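Side-chain contacts in heat shock protein-related protein (Deinococcus radiodurans, PDB 4FEI), which probably acts as a small heat shock protein chaperone of the stress response, binding unfolding proteins to limit aggregation, its alpha-crystallin domain being the part described here: residues A9-A14 with L18-D23; G78-A83 with L87-E92; L32-D37 with L41-E46. All coordinates share one frame; numbering follows the deposited sequence.

Contact 1: residues A9-A14 with L18-D23; sequences ADWRDA and LDLLLD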
ATOM      1  N   ALA A   9      -8.668  -3.008   4.398  1.00 16.60           N
ATOM      2  CA  ALA A   9      -9.068  -2.253   5.630  1.00 16.63           C
ATOM      3  C   ALA A   9      -9.021  -3.125   6.910  1.00 16.81           C
ATOM      4  O   ALA A   9      -9.474  -4.259   6.922  1.00 16.98           O
ATOM      5  CB  ALA A   9     -10.457  -1.673   5.476  1.00 16.62           C
ATOM      6  N   ASP A  10      -8.473  -2.569   7.975  1.00 16.91           N
ATOM      7  CA  ASP A  10      -8.488  -3.180   9.294  1.00 17.16           C
ATOM      8  C   ASP A  10      -9.244  -2.271  10.262  1.00 17.31           C
ATOM      9  O   ASP A  10      -9.184  -1.052  10.161  1.00 17.23           O
ATOM     10  CB  ASP A  10      -7.044  -3.309   9.841  1.00 17.27           C
ATOM     11  CG  ASP A  10      -6.288  -4.506   9.263  1.00 17.27           C
ATOM     12  OD1 ASP A  10      -6.919  -5.338   8.567  1.00 17.35           O
ATOM     13  OD2 ASP A  10      -5.074  -4.596   9.516  1.00 17.35           O
ATOM     14  N   TRP A  11      -9.902  -2.879  11.225  1.00 17.60           N
ATOM     15  CA  TRP A  11     -10.406  -2.187  12.402  1.00 17.89           C
ATOM     16  C   TRP A  11      -9.635  -2.646  13.636  1.00 18.46           C
ATOM     17  O   TRP A  11      -9.587  -3.821  13.960  1.00 18.87           O
ATOM     18  CB  TRP A  11     -11.890  -2.471  12.586  1.00 18.11           C
ATOM     19  CG  TRP A  11     -12.747  -1.737  11.552  1.00 18.01           C
ATOM     20  CD1 TRP A  11     -13.319  -2.272  10.426  1.00 17.98           C
ATOM     21  CD2 TRP A  11     -13.130  -0.350  11.583  1.00 17.81           C
ATOM     22  NE1 TRP A  11     -14.026  -1.280   9.742  1.00 19.65           N
ATOM     23  CE2 TRP A  11     -13.913  -0.096  10.427  1.00 18.30           C
ATOM     24  CE3 TRP A  11     -12.897   0.693  12.474  1.00 18.01           C
ATOM     25  CZ2 TRP A  11     -14.481   1.159  10.158  1.00 17.84           C
ATOM     26  CZ3 TRP A  11     -13.435   1.961  12.194  1.00 18.14           C
ATOM     27  CH2 TRP A  11     -14.214   2.179  11.047  1.00 18.00           C
ATOM     28  N   ARG A  12      -8.985  -1.704  14.295  1.00 18.76           N
ATOM     29  CA  ARG A  12      -8.211  -2.019  15.498  1.00 19.29           C
ATOM     30  C   ARG A  12      -8.931  -1.450  16.725  1.00 19.91           C
ATOM     31  O   ARG A  12      -9.425  -0.315  16.710  1.00 20.55           O
ATOM     32  CB  ARG A  12      -6.788  -1.451  15.386  1.00 18.98           C
ATOM     33  CG  ARG A  12      -5.926  -1.598  16.664  1.00 19.74           C
ATOM     34  CD  ARG A  12      -4.545  -0.981  16.462  1.00 20.46           C
ATOM     35  NE  ARG A  12      -4.570   0.440  16.046  1.00 21.48           N
ATOM     36  CZ  ARG A  12      -3.560   1.065  15.426  1.00 21.78           C
ATOM     37  NH1 ARG A  12      -2.433   0.390  15.113  1.00 21.95           N
ATOM     38  NH2 ARG A  12      -3.674   2.362  15.095  1.00 21.04           N
ATOM     39  N   ASP A  13      -9.016  -2.275  17.759  1.00 20.44           N
ATOM     40  CA  ASP A  13      -9.575  -1.871  19.015  1.00 21.44           C
ATOM     41  C   ASP A  13      -8.459  -1.168  19.752  1.00 21.85           C
ATOM     42  O   ASP A  13      -7.502  -1.796  20.168  1.00 22.25           O
ATOM     43  CB  ASP A  13     -10.038  -3.119  19.768  1.00 22.23           C
ATOM     44  CG  ASP A  13     -10.564  -2.821  21.163  1.00 23.90           C
ATOM     45  OD1 ASP A  13     -10.809  -1.635  21.494  1.00 24.99           O
ATOM     46  OD2 ASP A  13     -10.723  -3.804  21.941  1.00 25.91           O
ATOM     47  N   ALA A  14      -8.574   0.144  19.904  1.00 22.21           N
ATOM     48  CA  ALA A  14      -7.607   0.905  20.695  1.00 22.46           C
ATOM     49  C   ALA A  14      -8.246   1.426  22.013  1.00 23.73           C
ATOM     50  O   ALA A  14      -8.076   2.600  22.392  1.00 24.67           O
ATOM     51  CB  ALA A  14      -7.053   2.029  19.881  1.00 22.09           C
ATOM     52  N   LEU A  18     -11.516   3.658  18.358  1.00 21.96           N
ATOM     53  CA  LEU A  18     -11.643   2.661  17.303  1.00 20.83           C
ATOM     54  C   LEU A  18     -10.833   3.185  16.103  1.00 20.14           C
ATOM     55  O   LEU A  18     -11.090   4.299  15.619  1.00 20.03           O
ATOM     56  CB  LEU A  18     -13.119   2.528  16.940  1.00 20.77           C
ATOM     57  CG  LEU A  18     -13.569   1.426  15.995  1.00 21.05           C
ATOM     58  CD1 LEU A  18     -13.219   0.016  16.552  1.00 22.54           C
ATOM     59  CD2 LEU A  18     -15.067   1.552  15.757  1.00 22.25           C
ATOM     60  N   ASP A  19      -9.849   2.405  15.641  1.00 19.55           N
ATOM     61  CA  ASP A  19      -9.004   2.801  14.514  1.00 18.91           C
ATOM     62  C   ASP A  19      -9.338   2.054  13.243  1.00 18.67           C
ATOM     63  O   ASP A  19      -9.452   0.814  13.241  1.00 19.31           O
ATOM     64  CB  ASP A  19      -7.523   2.507  14.793  1.00 19.37           C
ATOM     65  CG  ASP A  19      -6.983   3.260  15.989  1.00 20.33           C
ATOM     66  OD1 ASP A  19      -7.549   4.339  16.324  1.00 22.15           O
ATOM     67  OD2 ASP A  19      -6.000   2.766  16.591  1.00 21.40           O
ATOM     68  N   LEU A  20      -9.432   2.789  12.150  1.00 17.81           N
ATOM     69  CA  LEU A  20      -9.527   2.197  10.825  1.00 17.83           C
ATOM     70  C   LEU A  20      -8.183   2.400  10.159  1.00 17.73           C
ATOM     71  O   LEU A  20      -7.710   3.521  10.060  1.00 18.68           O
ATOM     72  CB  LEU A  20     -10.622   2.890  10.015  1.00 17.64           C
ATOM     73  CG  LEU A  20     -11.013   2.546   8.576  1.00 18.86           C
ATOM     74  CD1 LEU A  20     -10.184   3.350   7.603  1.00 20.63           C
ATOM     75  CD2 LEU A  20     -10.930   1.054   8.251  1.00 19.95           C
ATOM     76  N   LEU A  21      -7.540   1.321   9.747  1.00 17.46           N
ATOM     77  CA  LEU A  21      -6.312   1.410   8.965  1.00 16.98           C
ATOM     78  C   LEU A  21      -6.612   0.970   7.539  1.00 16.80           C
ATOM     79  O   LEU A  21      -7.172  -0.113   7.296  1.00 17.15           O
ATOM     80  CB  LEU A  21      -5.202   0.531   9.551  1.00 17.11           C
ATOM     81  CG  LEU A  21      -4.669   0.910  10.934  1.00 17.64           C
ATOM     82  CD1 LEU A  21      -5.337   0.110  12.008  1.00 18.88           C
ATOM     83  CD2 LEU A  21      -3.163   0.580  10.961  1.00 20.65           C
ATOM     84  N   LEU A  22      -6.235   1.810   6.588  1.00 16.72           N
ATOM     85  CA  LEU A  22      -6.579   1.574   5.175  1.00 16.58           C
ATOM     86  C   LEU A  22      -5.308   1.653   4.317  1.00 16.62           C
ATOM     87  O   LEU A  22      -4.635   2.667   4.328  1.00 16.70           O
ATOM     88  CB  LEU A  22      -7.635   2.601   4.720  1.00 16.54           C
ATOM     89  CG  LEU A  22      -8.351   2.308   3.411  1.00 16.56           C
ATOM     90  CD1 LEU A  22      -9.378   1.174   3.590  1.00 18.48           C
ATOM     91  CD2 LEU A  22      -9.033   3.606   2.857  1.00 16.50           C
ATOM     92  N   ASP A  23      -4.980   0.576   3.618  1.00 16.63           N
ATOM     93  CA  ASP A  23      -3.755   0.532   2.809  1.00 16.75           C
ATOM     94  C   ASP A  23      -3.981   1.328   1.514  1.00 16.80           C
ATOM     95  O   ASP A  23      -4.650   0.837   0.576  1.00 16.79           O
ATOM     96  CB  ASP A  23      -3.362  -0.909   2.442  1.00 16.82           C
ATOM     97  CG  ASP A  23      -2.741  -1.652   3.585  1.00 16.88           C
ATOM     98  OD1 ASP A  23      -2.756  -2.916   3.550  1.00 19.07           O
ATOM     99  OD2 ASP A  23      -2.215  -1.010   4.508  1.00 17.90           O
TER

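Contact 2: residues G78-A83 with L87-E92; sequences GVASLA and LTVRFE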
ATOM      1  N   GLY A  78     -14.181  11.738  14.376  1.00 32.38           N
ATOM      2  CA  GLY A  78     -13.166  11.141  13.497  1.00 30.93           C
ATOM      3  C   GLY A  78     -12.014  12.048  13.103  1.00 30.93           C
ATOM      4  O   GLY A  78     -12.234  13.184  12.668  1.00 31.72           O
ATOM      5  N   VAL A  79     -10.792  11.533  13.248  1.00 30.19           N
ATOM      6  CA  VAL A  79      -9.546  12.242  12.901  1.00 30.20           C
ATOM      7  C   VAL A  79      -8.656  11.328  12.043  1.00 28.88           C
ATOM      8  O   VAL A  79      -8.325  10.215  12.458  1.00 28.98           O
ATOM      9  CB  VAL A  79      -8.753  12.674  14.177  1.00 31.16           C
ATOM     10  CG1 VAL A  79      -7.427  13.377  13.804  1.00 31.25           C
ATOM     11  CG2 VAL A  79      -9.630  13.577  15.110  1.00 32.44           C
ATOM     12  N   ALA A  80      -8.270  11.799  10.857  1.00 27.72           N
ATOM     13  CA  ALA A  80      -7.561  10.973   9.886  1.00 26.57           C
ATOM     14  C   ALA A  80      -6.129  11.431   9.673  1.00 26.99           C
ATOM     15  O   ALA A  80      -5.844  12.613   9.628  1.00 27.67           O
ATOM     16  CB  ALA A  80      -8.281  10.947   8.574  1.00 26.03           C
ATOM     17  N   SER A  81      -5.230  10.480   9.513  1.00 26.19           N
ATOM     18  CA  SER A  81      -3.815  10.756   9.337  1.00 26.24           C
ATOM     19  C   SER A  81      -3.230   9.775   8.294  1.00 25.42           C
ATOM     20  O   SER A  81      -3.659   8.616   8.220  1.00 25.21           O
ATOM     21  CB  SER A  81      -3.162  10.568  10.694  1.00 26.12           C
ATOM     22  OG  SER A  81      -1.788  10.714  10.596  1.00 28.20           O
ATOM     23  N   LEU A  82      -2.278  10.238   7.484  1.00 25.18           N
ATOM     24  CA  LEU A  82      -1.691   9.423   6.412  1.00 24.71           C
ATOM     25  C   LEU A  82      -0.179   9.409   6.522  1.00 25.13           C
ATOM     26  O   LEU A  82       0.443  10.464   6.527  1.00 25.99           O
ATOM     27  CB  LEU A  82      -2.049   9.981   5.044  1.00 24.73           C
ATOM     28  CG  LEU A  82      -1.392   9.334   3.797  1.00 24.23           C
ATOM     29  CD1 LEU A  82      -2.086   8.020   3.416  1.00 24.72           C
ATOM     30  CD2 LEU A  82      -1.333  10.258   2.583  1.00 23.96           C
ATOM     31  N   ALA A  83       0.411   8.225   6.626  1.00 24.83           N
ATOM     32  CA  ALA A  83       1.871   8.070   6.653  1.00 25.17           C
ATOM     33  C   ALA A  83       2.261   6.700   6.097  1.00 24.86           C
ATOM     34  O   ALA A  83       1.647   5.689   6.430  1.00 24.50           O
ATOM     35  CB  ALA A  83       2.446   8.246   8.095  1.00 25.62           C
ATOM     36  N   LEU A  87      -3.538   4.972   5.677  1.00 21.58           N
ATOM     37  CA  LEU A  87      -4.451   5.921   6.288  1.00 21.75           C
ATOM     38  C   LEU A  87      -4.978   5.409   7.625  1.00 22.04           C
ATOM     39  O   LEU A  87      -5.637   4.395   7.680  1.00 21.61           O
ATOM     40  CB  LEU A  87      -5.608   6.207   5.343  1.00 21.64           C
ATOM     41  CG  LEU A  87      -6.666   7.202   5.855  1.00 21.91           C
ATOM     42  CD1 LEU A  87      -6.106   8.604   5.956  1.00 23.84           C
ATOM     43  CD2 LEU A  87      -7.830   7.161   4.920  1.00 22.05           C
ATOM     44  N   THR A  88      -4.707   6.138   8.703  1.00 22.89           N
ATOM     45  CA  THR A  88      -5.218   5.807  10.039  1.00 23.11           C
ATOM     46  C   THR A  88      -6.309   6.797  10.409  1.00 23.50           C
ATOM     47  O   THR A  88      -6.046   7.992  10.565  1.00 24.29           O
ATOM     48  CB  THR A  88      -4.058   5.850  11.088  1.00 23.42           C
ATOM     49  OG1 THR A  88      -2.977   5.002  10.657  1.00 22.93           O
ATOM     50  CG2 THR A  88      -4.538   5.422  12.488  1.00 23.60           C
ATOM     51  N   VAL A  89      -7.532   6.300  10.537  1.00 23.03           N
ATOM     52  CA  VAL A  89      -8.650   7.106  10.973  1.00 23.57           C
ATOM     53  C   VAL A  89      -9.108   6.681  12.377  1.00 23.88           C
ATOM     54  O   VAL A  89      -9.526   5.562  12.579  1.00 23.27           O
ATOM     55  CB  VAL A  89      -9.883   6.997   9.988  1.00 23.48           C
ATOM     56  CG1 VAL A  89     -10.953   8.115  10.307  1.00 23.45           C
ATOM     57  CG2 VAL A  89      -9.435   7.000   8.507  1.00 22.83           C
ATOM     58  N   ARG A  90      -9.079   7.603  13.325  1.00 27.52           N
ATOM     59  CA  ARG A  90      -9.345   7.306  14.705  1.00 26.41           C
ATOM     60  C   ARG A  90     -10.697   7.907  15.179  1.00 23.93           C
ATOM     61  O   ARG A  90     -10.979   9.095  14.951  1.00 23.93           O
ATOM     62  CB  ARG A  90      -8.191   7.862  15.525  1.00 28.94           C
ATOM     63  CG  ARG A  90      -8.093   7.318  16.901  1.00 29.56           C
ATOM     64  CD  ARG A  90      -6.630   7.380  17.374  1.00 35.57           C
ATOM     65  NE  ARG A  90      -6.444   6.534  18.545  1.00 36.09           N
ATOM     66  CZ  ARG A  90      -5.270   6.254  19.085  1.00 40.69           C
ATOM     67  NH1 ARG A  90      -5.217   5.467  20.151  1.00 40.91           N
ATOM     68  NH2 ARG A  90      -4.147   6.750  18.556  1.00 47.47           N
ATOM     69  N   PHE A  91     -11.507   7.085  15.850  1.00 21.08           N
ATOM     70  CA  PHE A  91     -12.801   7.503  16.331  1.00 20.52           C
ATOM     71  C   PHE A  91     -12.869   7.159  17.813  1.00 20.63           C
ATOM     72  O   PHE A  91     -12.318   6.118  18.252  1.00 21.00           O
ATOM     73  CB  PHE A  91     -13.949   6.754  15.624  1.00 19.49           C
ATOM     74  CG  PHE A  91     -14.004   6.938  14.131  1.00 19.55           C
ATOM     75  CD1 PHE A  91     -14.760   7.955  13.579  1.00 19.08           C
ATOM     76  CD2 PHE A  91     -13.304   6.068  13.265  1.00 21.04           C
ATOM     77  CE1 PHE A  91     -14.829   8.135  12.184  1.00 18.94           C
ATOM     78  CE2 PHE A  91     -13.351   6.237  11.890  1.00 20.89           C
ATOM     79  CZ  PHE A  91     -14.133   7.282  11.351  1.00 20.52           C
ATOM     80  N   GLU A  92     -13.551   7.985  18.604  1.00 21.29           N
ATOM     81  CA  GLU A  92     -13.715   7.631  19.999  1.00 21.88           C
ATOM     82  C   GLU A  92     -14.978   6.824  20.187  1.00 21.51           C
ATOM     83  O   GLU A  92     -16.016   7.168  19.656  1.00 23.04           O
ATOM     84  CB  GLU A  92     -13.602   8.834  20.966  1.00 23.79           C
ATOM     85  CG  GLU A  92     -14.527   9.930  20.756  1.00 27.02           C
ATOM     86  CD  GLU A  92     -14.277  11.099  21.720  1.00 33.55           C
ATOM     87  OE1 GLU A  92     -14.402  10.900  22.961  1.00 36.80           O
ATOM     88  OE2 GLU A  92     -13.990  12.221  21.221  1.00 35.18           O
TER

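Contact 3: residues L32-D37 with L41-E46; sequences LALAED and LTVSGE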
ATOM      1  N   LEU A  32      -8.392  12.299  -1.204  1.00 17.94           N
ATOM      2  CA  LEU A  32      -8.952  11.574  -0.078  1.00 17.62           C
ATOM      3  C   LEU A  32     -10.124  12.326   0.560  1.00 17.59           C
ATOM      4  O   LEU A  32     -10.024  13.491   0.906  1.00 18.14           O
ATOM      5  CB  LEU A  32      -7.844  11.328   0.959  1.00 17.72           C
ATOM      6  CG  LEU A  32      -6.826  10.234   0.700  1.00 17.73           C
ATOM      7  CD1 LEU A  32      -5.647  10.334   1.690  1.00 17.67           C
ATOM      8  CD2 LEU A  32      -7.503   8.845   0.752  1.00 17.17           C
ATOM      9  N   ALA A  33     -11.244  11.654   0.702  1.00 17.65           N
ATOM     10  CA  ALA A  33     -12.396  12.206   1.400  1.00 18.00           C
ATOM     11  C   ALA A  33     -12.935  11.158   2.362  1.00 17.84           C
ATOM     12  O   ALA A  33     -12.907   9.959   2.052  1.00 17.52           O
ATOM     13  CB  ALA A  33     -13.501  12.678   0.408  1.00 17.71           C
ATOM     14  N   LEU A  34     -13.423  11.632   3.512  1.00 18.13           N
ATOM     15  CA  LEU A  34     -13.904  10.780   4.601  1.00 18.44           C
ATOM     16  C   LEU A  34     -15.215  11.377   5.135  1.00 18.94           C
ATOM     17  O   LEU A  34     -15.269  12.553   5.489  1.00 19.19           O
ATOM     18  CB  LEU A  34     -12.887  10.755   5.745  1.00 18.61           C
ATOM     19  CG  LEU A  34     -11.645   9.866   5.888  1.00 19.93           C
ATOM     20  CD1 LEU A  34     -12.064   8.400   5.950  1.00 20.45           C
ATOM     21  CD2 LEU A  34     -10.630  10.075   4.819  1.00 21.86           C
ATOM     22  N   ALA A  35     -16.269  10.571   5.181  1.00 25.03           N
ATOM     23  CA  ALA A  35     -17.579  11.024   5.657  1.00 27.63           C
ATOM     24  C   ALA A  35     -18.245   9.950   6.518  1.00 26.73           C
ATOM     25  O   ALA A  35     -18.278   8.785   6.157  1.00 24.22           O
ATOM     26  CB  ALA A  35     -18.501  11.439   4.473  1.00 27.89           C
ATOM     27  N   GLU A  36     -18.779  10.352   7.659  1.00 29.49           N
ATOM     28  CA  GLU A  36     -19.456   9.410   8.527  1.00 30.25           C
ATOM     29  C   GLU A  36     -20.950   9.707   8.576  1.00 34.34           C
ATOM     30  O   GLU A  36     -21.359  10.789   8.947  1.00 38.18           O
ATOM     31  CB  GLU A  36     -18.799   9.351   9.924  1.00 30.94           C
ATOM     32  CG  GLU A  36     -18.767  10.653  10.694  1.00 36.36           C
ATOM     33  CD  GLU A  36     -18.062  10.572  12.042  1.00 39.62           C
ATOM     34  OE1 GLU A  36     -18.340   9.613  12.814  1.00 39.89           O
ATOM     35  OE2 GLU A  36     -17.253  11.502  12.339  1.00 44.57           O
ATOM     36  N   ASP A  37     -21.754   8.751   8.130  1.00 35.36           N
ATOM     37  CA  ASP A  37     -23.200   8.897   8.098  1.00 41.70           C
ATOM     38  C   ASP A  37     -23.716   7.858   9.048  1.00 41.92           C
ATOM     39  O   ASP A  37     -23.886   6.682   8.644  1.00 41.88           O
ATOM     40  CB  ASP A  37     -23.769   8.685   6.676  1.00 44.47           C
ATOM     41  CG  ASP A  37     -25.293   8.911   6.598  1.00 54.65           C
ATOM     42  OD1 ASP A  37     -26.042   8.110   7.213  1.00 60.77           O
ATOM     43  OD2 ASP A  37     -25.760   9.877   5.917  1.00 61.11           O
ATOM     44  N   LEU A  41     -18.711   4.465   7.718  1.00 23.53           N
ATOM     45  CA  LEU A  41     -17.683   5.363   7.287  1.00 22.08           C
ATOM     46  C   LEU A  41     -17.501   5.171   5.781  1.00 21.74           C
ATOM     47  O   LEU A  41     -17.374   4.017   5.266  1.00 22.19           O
ATOM     48  CB  LEU A  41     -16.397   5.039   8.015  1.00 22.83           C
ATOM     49  CG  LEU A  41     -15.247   6.015   8.197  1.00 23.00           C
ATOM     50  CD1 LEU A  41     -13.995   5.320   7.855  1.00 24.00           C
ATOM     51  CD2 LEU A  41     -15.379   7.299   7.407  1.00 23.23           C
ATOM     52  N   THR A  42     -17.523   6.298   5.063  1.00 21.24           N
ATOM     53  CA  THR A  42     -17.277   6.258   3.627  1.00 20.78           C
ATOM     54  C   THR A  42     -15.936   6.869   3.337  1.00 19.61           C
ATOM     55  O   THR A  42     -15.665   7.978   3.775  1.00 19.47           O
ATOM     56  CB  THR A  42     -18.399   6.882   2.792  1.00 22.10           C
ATOM     57  OG1 THR A  42     -19.651   6.266   3.158  1.00 24.39           O
ATOM     58  CG2 THR A  42     -18.108   6.679   1.289  1.00 21.44           C
ATOM     59  N   VAL A  43     -15.084   6.099   2.659  1.00 19.84           N
ATOM     60  CA  VAL A  43     -13.749   6.566   2.292  1.00 20.59           C
ATOM     61  C   VAL A  43     -13.630   6.526   0.767  1.00 20.46           C
ATOM     62  O   VAL A  43     -13.986   5.510   0.132  1.00 21.47           O
ATOM     63  CB  VAL A  43     -12.591   5.664   2.885  1.00 22.62           C
ATOM     64  CG1 VAL A  43     -11.279   6.363   2.694  1.00 25.66           C
ATOM     65  CG2 VAL A  43     -12.775   5.412   4.327  1.00 23.42           C
ATOM     66  N   SER A  44     -13.109   7.604   0.189  1.00 20.22           N
ATOM     67  CA  SER A  44     -12.873   7.682  -1.233  1.00 19.96           C
ATOM     68  C   SER A  44     -11.562   8.379  -1.498  1.00 20.99           C
ATOM     69  O   SER A  44     -11.068   9.106  -0.664  1.00 21.86           O
ATOM     70  CB  SER A  44     -14.048   8.392  -1.940  1.00 19.56           C
ATOM     71  OG  SER A  44     -14.190   9.724  -1.459  1.00 19.34           O
ATOM     72  N   GLY A  45     -10.979   8.115  -2.665  1.00 22.18           N
ATOM     73  CA  GLY A  45      -9.754   8.761  -3.107  1.00 24.06           C
ATOM     74  C   GLY A  45      -9.326   8.215  -4.446  1.00 25.50           C
ATOM     75  O   GLY A  45     -10.090   7.498  -5.095  1.00 25.17           O
ATOM     76  N   GLU A  46      -8.074   8.506  -4.847  1.00 20.15           N
ATOM     77  CA  GLU A  46      -7.609   8.154  -6.166  1.00 20.57           C
ATOM     78  C   GLU A  46      -6.094   8.003  -6.195  1.00 19.44           C
ATOM     79  O   GLU A  46      -5.378   8.684  -5.459  1.00 19.94           O
ATOM     80  CB  GLU A  46      -8.033   9.260  -7.132  1.00 23.89           C
ATOM     81  CG  GLU A  46      -7.661   9.037  -8.586  1.00 26.90           C
ATOM     82  CD  GLU A  46      -8.056  10.182  -9.493  1.00 33.53           C
ATOM     83  OE1 GLU A  46      -7.873  10.074 -10.740  1.00 39.96           O
ATOM     84  OE2 GLU A  46      -8.538  11.193  -8.982  1.00 37.47           O
TER
HETATM   85  O   HOH W   1     -15.512   9.675   0.855  1.00 17.42           O
HETATM   86  O   HOH W   2     -20.997   7.337   5.397  1.00 43.39           O

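Contact 1: residues A9-A14 with L18-D23
Arg-12 and Asp-19 face each other as a hydrogen-bonded antiparallel pair and add a salt bridge to their backbone bonds. The guanidinium comes side-on and puts two nitrogens on one carboxylate oxygen: NE of Arg-12 lies 2.8 Å from OD2 of Asp-19, on its anti lone pair, while NH2 meets the same oxygen from above the carboxylate plane. The two flat groups stand 81° apart, and neither N-H...O line is straight. Arg-12 leaves the backbone with CG anti to N (chi1 174°) and bends at chi3, which carries the guanidinium across to Asp-19 and Leu-21; there CD1 of Leu-21 sits 4.0 Å from CZ of Arg-12, over the centre of one face. With an alanine in place of Arg-12, OD2 of Asp-19 would probably lose both guanidinium N-H bonds, and CD1 of Leu-21 the flat group lying over it. The strands form a beta hairpin, outermost within this chain in the four-stranded sheet of the alpha-crystallin domain; Asp-10 and Trp-11 carry that sheet on into a strand of the second subunit, whose Arg-58 makes a salt bridge to Asp-10. On the other face, CB of Leu-20 packs over the six-membered ring of Trp-11 as a CH-pi contact, 3.9 Å from its centroid, and CG of Leu-18 approaches CE3 of Trp-11 obliquely at 3.7 Å. CB of Ala-9 touches CD1 of Leu-22 at 3.6 Å.

Contact 2: residues G78-A83 with L87-E92
Val-79 with Arg-90 and Ser-81 with Thr-88 are the hydrogen-bonded pairs of an antiparallel ladder whose strand axes approach to 4.6 Å and run at 161° to each other. Of its four N-H...O bonds the shortest joins N of Thr-88 to O of Ser-81 at 2.7 Å. CD1 of Leu-87 also packs 3.3 Å from O of Ser-81; chi1 (180°, CG opposite the backbone N) and chi2 (68°) together swing the end of the leucine toward the partner strand. Ala-80 adds a small apolar contact on this face: its CB is 4.1 Å from both CD1 of Leu-87 and CG2 of Val-89. At the far end Phe-91 turns its ring toward Gly-78, and CD1 of Phe-91 comes to 3.6 Å from CA of Gly-78; a CB built on Gly-78 would probably clash with CE1 of Phe-91 where the ring now lies. CA of Gly-78 also makes a CA-H...O contact of 3.3 Å to O of Arg-90. On the other face the chain of Arg-90 is extended from CG to NE and leads away from the 78-83 segment. The hairpin closes one edge of the four-stranded sheet: strand 86-92 bonds on its second side to strand 17-23, while Leu-87 and Val-89 pack on Leu-34 of strand 33-37 across the sandwich, and Phe-91 meets Phe-69 edge-to-face.

Contact 3: residues L32-D37 with L41-E46
Leu-34 carries the apolar side of this pairing through a single methyl. CD1 of Leu-34 reaches CG2 of Val-43 at 3.5 Å and CD2 of Leu-41 at 3.8 Å, so one methyl touches two residues of the partner strand. Leu-34 and Val-43 lie side by side and point the same way, whereas Leu-41 crosses Leu-34 at a slant. A chi1 of -84°, with CG opposite the carbonyl carbon, and a chi2 of -62° together bring CD1 of Leu-34 to Val-43. Leu-41 extends further, its CD2 touching the backbone O of Ala-35 at 3.5 Å. Two antiparallel strands, 33-37 and 40-47, make up this hairpin in the three-stranded sheet of the alpha-crystallin sandwich; across to the facing sheet, Leu-41 packs on Leu-20 and Phe-91, Val-43 on Leu-22, and Leu-34 on Leu-87 and Val-89. Ala-33 pairs with Ser-44 and Ala-35 with Thr-42 through backbone hydrogen bonds, the one from N of Thr-42 to O of Ala-35 being 2.8 Å long. Water adds to the face bearing Ala-33, Ala-35, Thr-42 and Ser-44. One water links OG of Ser-44, at 2.7 Å, to O of Ala-33, the latter bond weak. A second lies 2.8 Å from OG1 of Thr-42 and donates to O of Ala-35, so this carbonyl takes a water proton as well as the N-H of Thr-42. The same water accepts a weak bond from N of Asp-37.

Along the chain the three hairpins follow in the order contact 1, contact 3, contact 2, yet contacts 1 and 2 share a sheet. Their centres lie about 9 Å apart, and their inner strands, 17-23 and 86-92, are neighbours with probable hydrogen bonds between them. Contact 3 belongs to the three-stranded sheet, its centre about 14 Å from that of contact 1, which it meets through apolar side chains, and 11 Å from that of contact 2, where the carboxylate of Glu-36 joins the apolar packing. In this immunoglobulin-like beta sandwich of small heat shock proteins the two sheets enclose an apolar core, while strand 9-14 continues its sheet into the second subunit and so helps to form the dimer.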